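Side-chain contact in inositol monophosphatase (Zymomonas mobilis, PDB 4N81), which probably hydrolyses phosphate esters such as inositol monophosphate, as a magnesium-dependent phosphatase of the inositol monophosphatase superfamily: residues Y188-L193 with V201-L206. Residues are numbered along the deposited sequence; the frame is centred on the assembly and turned at random.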
# COMPACT_ATOMS: atom_id res chain seq x y z
N TYR A 188 -4.12 6.92 4.13
CA TYR A 188 -2.89 6.46 4.74
C TYR A 188 -1.73 7.37 4.33
O TYR A 188 -0.80 7.60 5.14
CB TYR A 188 -2.56 5.01 4.30
CG TYR A 188 -1.72 4.30 5.36
CD1 TYR A 188 -2.33 3.59 6.40
CD2 TYR A 188 -0.34 4.34 5.31
CE1 TYR A 188 -1.57 2.90 7.37
CE2 TYR A 188 0.41 3.69 6.29
CZ TYR A 188 -0.19 3.01 7.32
OH TYR A 188 0.61 2.34 8.26
N ASN A 189 -1.78 7.91 3.11
CA ASN A 189 -0.59 8.74 2.74
C ASN A 189 -0.51 10.02 3.53
O ASN A 189 0.58 10.54 3.79
CB ASN A 189 -0.61 9.06 1.24
CG ASN A 189 -0.41 7.81 0.41
OD1 ASN A 189 0.50 7.04 0.65
ND2 ASN A 189 -1.28 7.61 -0.57
N TYR A 190 -1.67 10.51 3.98
CA TYR A 190 -1.67 11.72 4.79
C TYR A 190 -1.16 11.37 6.18
O TYR A 190 -0.47 12.18 6.81
CB TYR A 190 -3.08 12.33 4.87
CG TYR A 190 -3.65 12.73 3.47
CD1 TYR A 190 -4.29 11.76 2.66
CD2 TYR A 190 -3.52 14.03 2.98
CE1 TYR A 190 -4.81 12.10 1.42
CE2 TYR A 190 -4.04 14.38 1.77
CZ TYR A 190 -4.68 13.41 0.98
OH TYR A 190 -5.18 13.78 -0.25
N GLY A 191 -1.46 10.14 6.62
CA GLY A 191 -0.89 9.76 7.89
C GLY A 191 0.63 9.63 7.74
O GLY A 191 1.38 10.08 8.65
N LEU A 192 1.09 9.13 6.59
CA LEU A 192 2.58 8.95 6.49
C LEU A 192 3.20 10.33 6.37
O LEU A 192 4.37 10.58 6.87
CB LEU A 192 2.93 8.11 5.22
CG LEU A 192 2.61 6.61 5.41
CD1 LEU A 192 2.76 5.89 4.04
CD2 LEU A 192 3.58 6.00 6.51
N LEU A 193 2.46 11.24 5.73
CA LEU A 193 3.05 12.59 5.59
C LEU A 193 3.13 13.25 6.99
O LEU A 193 4.16 13.91 7.28
CB LEU A 193 2.20 13.44 4.60
CG LEU A 193 2.65 14.93 4.45
CD1 LEU A 193 2.21 15.45 3.02
CD2 LEU A 193 1.98 15.86 5.47
N VAL A 201 1.13 15.24 -0.84
CA VAL A 201 0.09 14.40 -1.38
C VAL A 201 -0.80 15.35 -2.20
O VAL A 201 -1.15 16.42 -1.73
CB VAL A 201 -0.77 13.82 -0.25
CG1 VAL A 201 -1.88 12.89 -0.86
CG2 VAL A 201 0.08 13.02 0.74
N VAL A 202 -1.17 14.94 -3.41
CA VAL A 202 -2.03 15.76 -4.26
C VAL A 202 -3.12 14.85 -4.79
O VAL A 202 -2.82 13.83 -5.42
CB VAL A 202 -1.23 16.36 -5.47
CG1 VAL A 202 -2.20 17.06 -6.48
CG2 VAL A 202 -0.17 17.34 -4.94
N GLU A 203 -4.39 15.23 -4.54
CA GLU A 203 -5.50 14.43 -5.00
C GLU A 203 -6.62 15.31 -5.51
O GLU A 203 -6.71 16.52 -5.17
CB GLU A 203 -6.04 13.52 -3.88
CG GLU A 203 -4.95 12.42 -3.53
CD GLU A 203 -5.43 11.35 -2.55
OE1 GLU A 203 -6.16 11.68 -1.60
OE2 GLU A 203 -5.04 10.18 -2.73
N GLN A 204 -7.53 14.67 -6.23
CA GLN A 204 -8.69 15.39 -6.78
C GLN A 204 -9.89 14.46 -6.70
O GLN A 204 -9.74 13.23 -6.80
CB GLN A 204 -8.41 15.76 -8.25
CG GLN A 204 -9.56 16.51 -8.96
CD GLN A 204 -9.20 16.90 -10.38
OE1 GLN A 204 -8.74 16.08 -11.14
NE2 GLN A 204 -9.34 18.20 -10.72
N GLY A 205 -11.09 15.04 -6.56
CA GLY A 205 -12.31 14.24 -6.56
C GLY A 205 -12.71 13.70 -5.20
O GLY A 205 -13.65 12.93 -5.11
N LEU A 206 -12.05 14.12 -4.13
CA LEU A 206 -12.45 13.65 -2.78
C LEU A 206 -13.80 14.26 -2.32
O LEU A 206 -14.16 15.39 -2.74
CB LEU A 206 -11.38 14.04 -1.73
CG LEU A 206 -10.16 13.11 -1.65
CD1 LEU A 206 -9.46 12.90 -2.92
CD2 LEU A 206 -9.19 13.70 -0.62
O HOH W 1 -3.50 9.50 -0.69
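Tyr190 reaches from its helix across Val201 to the carboxylate of Glu203, and with Val201 it carries most of the contact. The bond to CB points neither at the strand nor away from it, and the ring makes the approach. With CG set opposite the carbonyl carbon (chi1 -60°), the ring slants across the strand, its outer half lying over Val201. There CE2 lies 3.9 Å from Val201 CB, and CZ is 3.4 Å from Val201 CG1. That methyl sits over the ring face in a CH-pi contact, 3.8 Å from the centroid. On the far edge CE1 comes 3.3 Å from Glu203 OE1, near the ring plane, and the hydroxyl donates a hydrogen bond to the same oxygen (OH to OE1 2.7 Å). The hydroxyl meets OE1 from above the carboxylate plane, 46° out of it. Tyrosine suits this place because a flat apolar body is needed over the valine and a donor at its tip; a phenylalanine would keep the ring but would probably leave buried OE1 without this donor. Beta-branched Val201 serves two neighbours: while CG1 takes the ring, CG2 packs on Leu193 CD1 at 4.0 Å. The other carboxylate oxygen, Glu203 OE2, is hydrogen-bonded to Thr158 OG1 and accepts from a water, which accepts from Asn189 ND2. Asn189, an amide able to give and take, also donates to Gly184 O and accepts through OD1 from Arg98 of the second subunit. The contact lies close to Asp89 and Asp210, predicted magnesium ligands. Residues 188-193 of helix 187-194 run roughly antiparallel (155°) to residues 201-203 of strand 200-203, which lies in the mixed sheet between strands 154-157 and 241-244. Tyr190 and Leu193 also touch strand 241-244 and helix 214-220, whereas Asn189 rests on Ala156 of strand 154-157.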